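Local coordinates for uncharacterized conserved protein (Methanopyrus kandleri AV19, PDB 2QYA) that is of unknown function but belongs to the DUF424 family and assembles as a pair of identical chains, at residues V29-K34 against L38-P43. The protein carries 2 engineered substitutions. Numbering follows the deposited sequence.
Sequences VELKYK and LHISEP
Leu31 and Leu38 face each other as a hydrogen-bonded pair of an antiparallel beta hairpin, and both of their backbone links are short: Leu31 N reaches Leu38 O at 2.8 Å, while Leu38 N reaches Leu31 O at 2.7 Å. One step farther from the hairpin turn, Glu30 and His39 form a non-hydrogen-bonded pair, their CA atoms 4.8 Å apart. A third bond, Ile40 N to Val29 O at 3.0 Å, continues the pairing past the end of strand 36-39, where Ile40 is the centre of an inverse gamma turn, closed by a weak bond from Ser41 N to His39 O. The two cross-strand pairs illustrate how adjacent register positions turn to different faces. On one, Glu30 and His39 run side by side, OE2 of Glu30 meeting the ring edge, in plane, 3.2 Å from His39 CD2. This is a contact with a ring carbon, and the carboxylate stands nearly perpendicular to the imidazole, the planes 85° apart. On the other, CD2 of Leu38 approaches Leu31 CD1 loosely, and beyond the strand end Ile40 and Val29 extend this apolar cluster. Ile40, its CG1 turned beside the backbone N (chi1 -32°), sends CD1 slantwise across Leu31 to lie 3.8 Å from Leu31 CD1, and its CG1 packs against Val29 CG1 at 3.7 Å. Tyr45 packs on Leu38 and Ile40 and Val102 touches Leu31, both from loops of the same chain, whereas Glu69 of the second subunit packs on Leu38 and His39. Within this chain the hairpin forms a two-stranded sheet of its own, between strands 16-23 and 48-50 in sequence, apart from the six-stranded mixed sheet.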
ATOM      1  N   VAL A  29      -6.815   7.231 -19.409  1.00 67.09           N
ATOM      2  CA  VAL A  29      -5.905   7.935 -20.323  1.00 68.31           C
ATOM      3  C   VAL A  29      -4.504   7.297 -20.271  1.00 69.26           C
ATOM      4  O   VAL A  29      -4.222   6.467 -19.404  1.00 69.17           O
ATOM      5  CB  VAL A  29      -5.885   9.479 -20.057  1.00 68.15           C
ATOM      6  CG1 VAL A  29      -4.774   9.863 -19.110  1.00 68.01           C
ATOM      7  CG2 VAL A  29      -5.738  10.247 -21.351  1.00 68.46           C
ATOM      8  N   GLU A  30      -3.653   7.649 -21.230  1.00 70.90           N
ATOM      9  CA  GLU A  30      -2.266   7.192 -21.230  1.00 72.48           C
ATOM     10  C   GLU A  30      -1.303   8.364 -21.120  1.00 72.85           C
ATOM     11  O   GLU A  30      -1.430   9.363 -21.831  1.00 72.76           O
ATOM     12  CB  GLU A  30      -1.953   6.337 -22.460  1.00 72.69           C
ATOM     13  CG  GLU A  30      -2.543   4.933 -22.373  1.00 75.03           C
ATOM     14  CD  GLU A  30      -1.931   3.947 -23.365  1.00 78.90           C
ATOM     15  OE1 GLU A  30      -0.846   4.234 -23.941  1.00 78.98           O
ATOM     16  OE2 GLU A  30      -2.550   2.870 -23.558  1.00 80.00           O
ATOM     17  N   LEU A  31      -0.358   8.245 -20.198  1.00 73.55           N
ATOM     18  CA  LEU A  31       0.622   9.292 -19.999  1.00 74.30           C
ATOM     19  C   LEU A  31       1.994   8.756 -20.334  1.00 74.98           C
ATOM     20  O   LEU A  31       2.385   7.671 -19.885  1.00 75.16           O
ATOM     21  CB  LEU A  31       0.594   9.829 -18.561  1.00 74.24           C
ATOM     22  CG  LEU A  31      -0.735  10.210 -17.895  1.00 74.25           C
ATOM     23  CD1 LEU A  31      -0.467  10.621 -16.459  1.00 73.29           C
ATOM     24  CD2 LEU A  31      -1.449  11.326 -18.651  1.00 73.67           C
ATOM     25  N   LYS A  32       2.717   9.525 -21.136  1.00 75.48           N
ATOM     26  CA  LYS A  32       4.060   9.168 -21.545  1.00 76.09           C
ATOM     27  C   LYS A  32       5.047  10.074 -20.832  1.00 76.24           C
ATOM     28  O   LYS A  32       4.846  11.285 -20.770  1.00 76.40           O
ATOM     29  CB  LYS A  32       4.199   9.290 -23.066  1.00 75.88           C
ATOM     30  CG  LYS A  32       3.863   8.010 -23.834  1.00 76.38           C
ATOM     31  CD  LYS A  32       3.841   8.248 -25.351  1.00 76.94           C
ATOM     32  CE  LYS A  32       4.327   7.029 -26.156  1.00 78.47           C
ATOM     33  NZ  LYS A  32       3.488   5.798 -25.955  1.00 79.42           N
ATOM     34  N   TYR A  33       6.100   9.493 -20.265  1.00 76.70           N
ATOM     35  CA  TYR A  33       7.156  10.304 -19.668  1.00 77.14           C
ATOM     36  C   TYR A  33       8.506   9.571 -19.625  1.00 77.17           C
ATOM     37  O   TYR A  33       8.606   8.445 -19.123  1.00 77.01           O
ATOM     38  CB  TYR A  33       6.720  10.864 -18.295  1.00 77.24           C
ATOM     39  CG  TYR A  33       7.066  10.001 -17.103  1.00 77.56           C
ATOM     40  CD1 TYR A  33       6.457   8.763 -16.908  1.00 77.53           C
ATOM     41  CD2 TYR A  33       8.010  10.430 -16.167  1.00 77.45           C
ATOM     42  CE1 TYR A  33       6.788   7.973 -15.818  1.00 77.90           C
ATOM     43  CE2 TYR A  33       8.346   9.649 -15.074  1.00 77.50           C
ATOM     44  CZ  TYR A  33       7.735   8.423 -14.907  1.00 77.55           C
ATOM     45  OH  TYR A  33       8.069   7.647 -13.824  1.00 77.83           O
ATOM     46  N   LYS A  34       9.525  10.231 -20.179  1.00 77.38           N
ATOM     47  CA  LYS A  34      10.878   9.675 -20.362  1.00 77.70           C
ATOM     48  C   LYS A  34      10.907   8.214 -20.841  1.00 77.50           C
ATOM     49  O   LYS A  34      11.622   7.375 -20.283  1.00 77.48           O
ATOM     50  CB  LYS A  34      11.743   9.881 -19.108  1.00 77.80           C
ATOM     51  CG  LYS A  34      12.304  11.300 -18.963  1.00 79.47           C
ATOM     52  CD  LYS A  34      13.761  11.293 -18.453  1.00 80.92           C
ATOM     53  CE  LYS A  34      14.161  12.647 -17.842  1.00 82.66           C
ATOM     54  NZ  LYS A  34      15.627  12.775 -17.482  1.00 81.39           N
ATOM     55  N   LEU A  38       2.332   5.237 -18.787  1.00 75.31           N
ATOM     56  CA  LEU A  38       1.434   4.978 -17.681  1.00 74.41           C
ATOM     57  C   LEU A  38       0.017   4.839 -18.214  1.00 73.10           C
ATOM     58  O   LEU A  38      -0.500   5.721 -18.893  1.00 72.92           O
ATOM     59  CB  LEU A  38       1.533   6.056 -16.584  1.00 74.52           C
ATOM     60  CG  LEU A  38       0.583   5.914 -15.375  1.00 75.45           C
ATOM     61  CD1 LEU A  38       0.700   4.560 -14.644  1.00 75.65           C
ATOM     62  CD2 LEU A  38       0.720   7.072 -14.384  1.00 75.07           C
ATOM     63  N   HIS A  39      -0.582   3.697 -17.910  1.00 72.10           N
ATOM     64  CA  HIS A  39      -1.997   3.449 -18.169  1.00 71.01           C
ATOM     65  C   HIS A  39      -2.784   3.787 -16.904  1.00 69.39           C
ATOM     66  O   HIS A  39      -2.615   3.134 -15.874  1.00 68.70           O
ATOM     67  CB  HIS A  39      -2.207   1.977 -18.557  1.00 71.36           C
ATOM     68  CG  HIS A  39      -1.240   1.485 -19.589  1.00 72.21           C
ATOM     69  ND1 HIS A  39      -0.077   0.821 -19.263  1.00 73.38           N
ATOM     70  CD2 HIS A  39      -1.252   1.579 -20.941  1.00 72.93           C
ATOM     71  CE1 HIS A  39       0.578   0.515 -20.369  1.00 73.45           C
ATOM     72  NE2 HIS A  39      -0.115   0.961 -21.402  1.00 73.28           N
ATOM     73  N   ILE A  40      -3.612   4.825 -16.969  1.00 67.95           N
ATOM     74  CA  ILE A  40      -4.467   5.177 -15.827  1.00 66.72           C
ATOM     75  C   ILE A  40      -5.678   4.228 -15.847  1.00 66.27           C
ATOM     76  O   ILE A  40      -6.796   4.617 -16.195  1.00 66.19           O
ATOM     77  CB  ILE A  40      -4.899   6.677 -15.804  1.00 66.06           C
ATOM     78  CG1 ILE A  40      -3.828   7.598 -16.392  1.00 66.82           C
ATOM     79  CG2 ILE A  40      -5.235   7.125 -14.411  1.00 64.73           C
ATOM     80  CD1 ILE A  40      -2.450   7.511 -15.762  1.00 66.63           C
ATOM     81  N   SER A  41      -5.421   2.977 -15.463  1.00 65.72           N
ATOM     82  CA  SER A  41      -6.353   1.861 -15.665  1.00 65.01           C
ATOM     83  C   SER A  41      -7.367   1.732 -14.551  1.00 64.10           C
ATOM     84  O   SER A  41      -7.043   1.950 -13.387  1.00 63.77           O
ATOM     85  CB  SER A  41      -5.588   0.531 -15.823  1.00 65.10           C
ATOM     86  OG  SER A  41      -5.052   0.072 -14.586  1.00 64.36           O
ATOM     87  N   GLU A  42      -8.582   1.347 -14.941  1.00 63.65           N
ATOM     88  CA  GLU A  42      -9.732   1.190 -14.046  1.00 63.03           C
ATOM     89  C   GLU A  42      -9.473   0.329 -12.803  1.00 61.99           C
ATOM     90  O   GLU A  42      -9.851   0.731 -11.691  1.00 62.35           O
ATOM     91  CB  GLU A  42     -10.973   0.701 -14.818  1.00 63.34           C
ATOM     92  CG  GLU A  42     -12.065   0.078 -13.934  1.00 65.49           C
ATOM     93  CD  GLU A  42     -13.503   0.508 -14.297  1.00 68.70           C
ATOM     94  OE1 GLU A  42     -13.683   1.471 -15.090  1.00 67.32           O
ATOM     95  OE2 GLU A  42     -14.457  -0.120 -13.755  1.00 69.29           O
ATOM     96  N   PRO A  43      -8.823  -0.844 -12.961  1.00 60.54           N
ATOM     97  CA  PRO A  43      -8.617  -1.610 -11.724  1.00 59.35           C
ATOM     98  C   PRO A  43      -7.822  -0.823 -10.652  1.00 57.79           C
ATOM     99  O   PRO A  43      -8.269  -0.753  -9.520  1.00 57.30           O
ATOM    100  CB  PRO A  43      -7.880  -2.866 -12.201  1.00 59.45           C
ATOM    101  CG  PRO A  43      -7.290  -2.485 -13.517  1.00 60.08           C
ATOM    102  CD  PRO A  43      -8.256  -1.532 -14.132  1.00 60.33           C
TER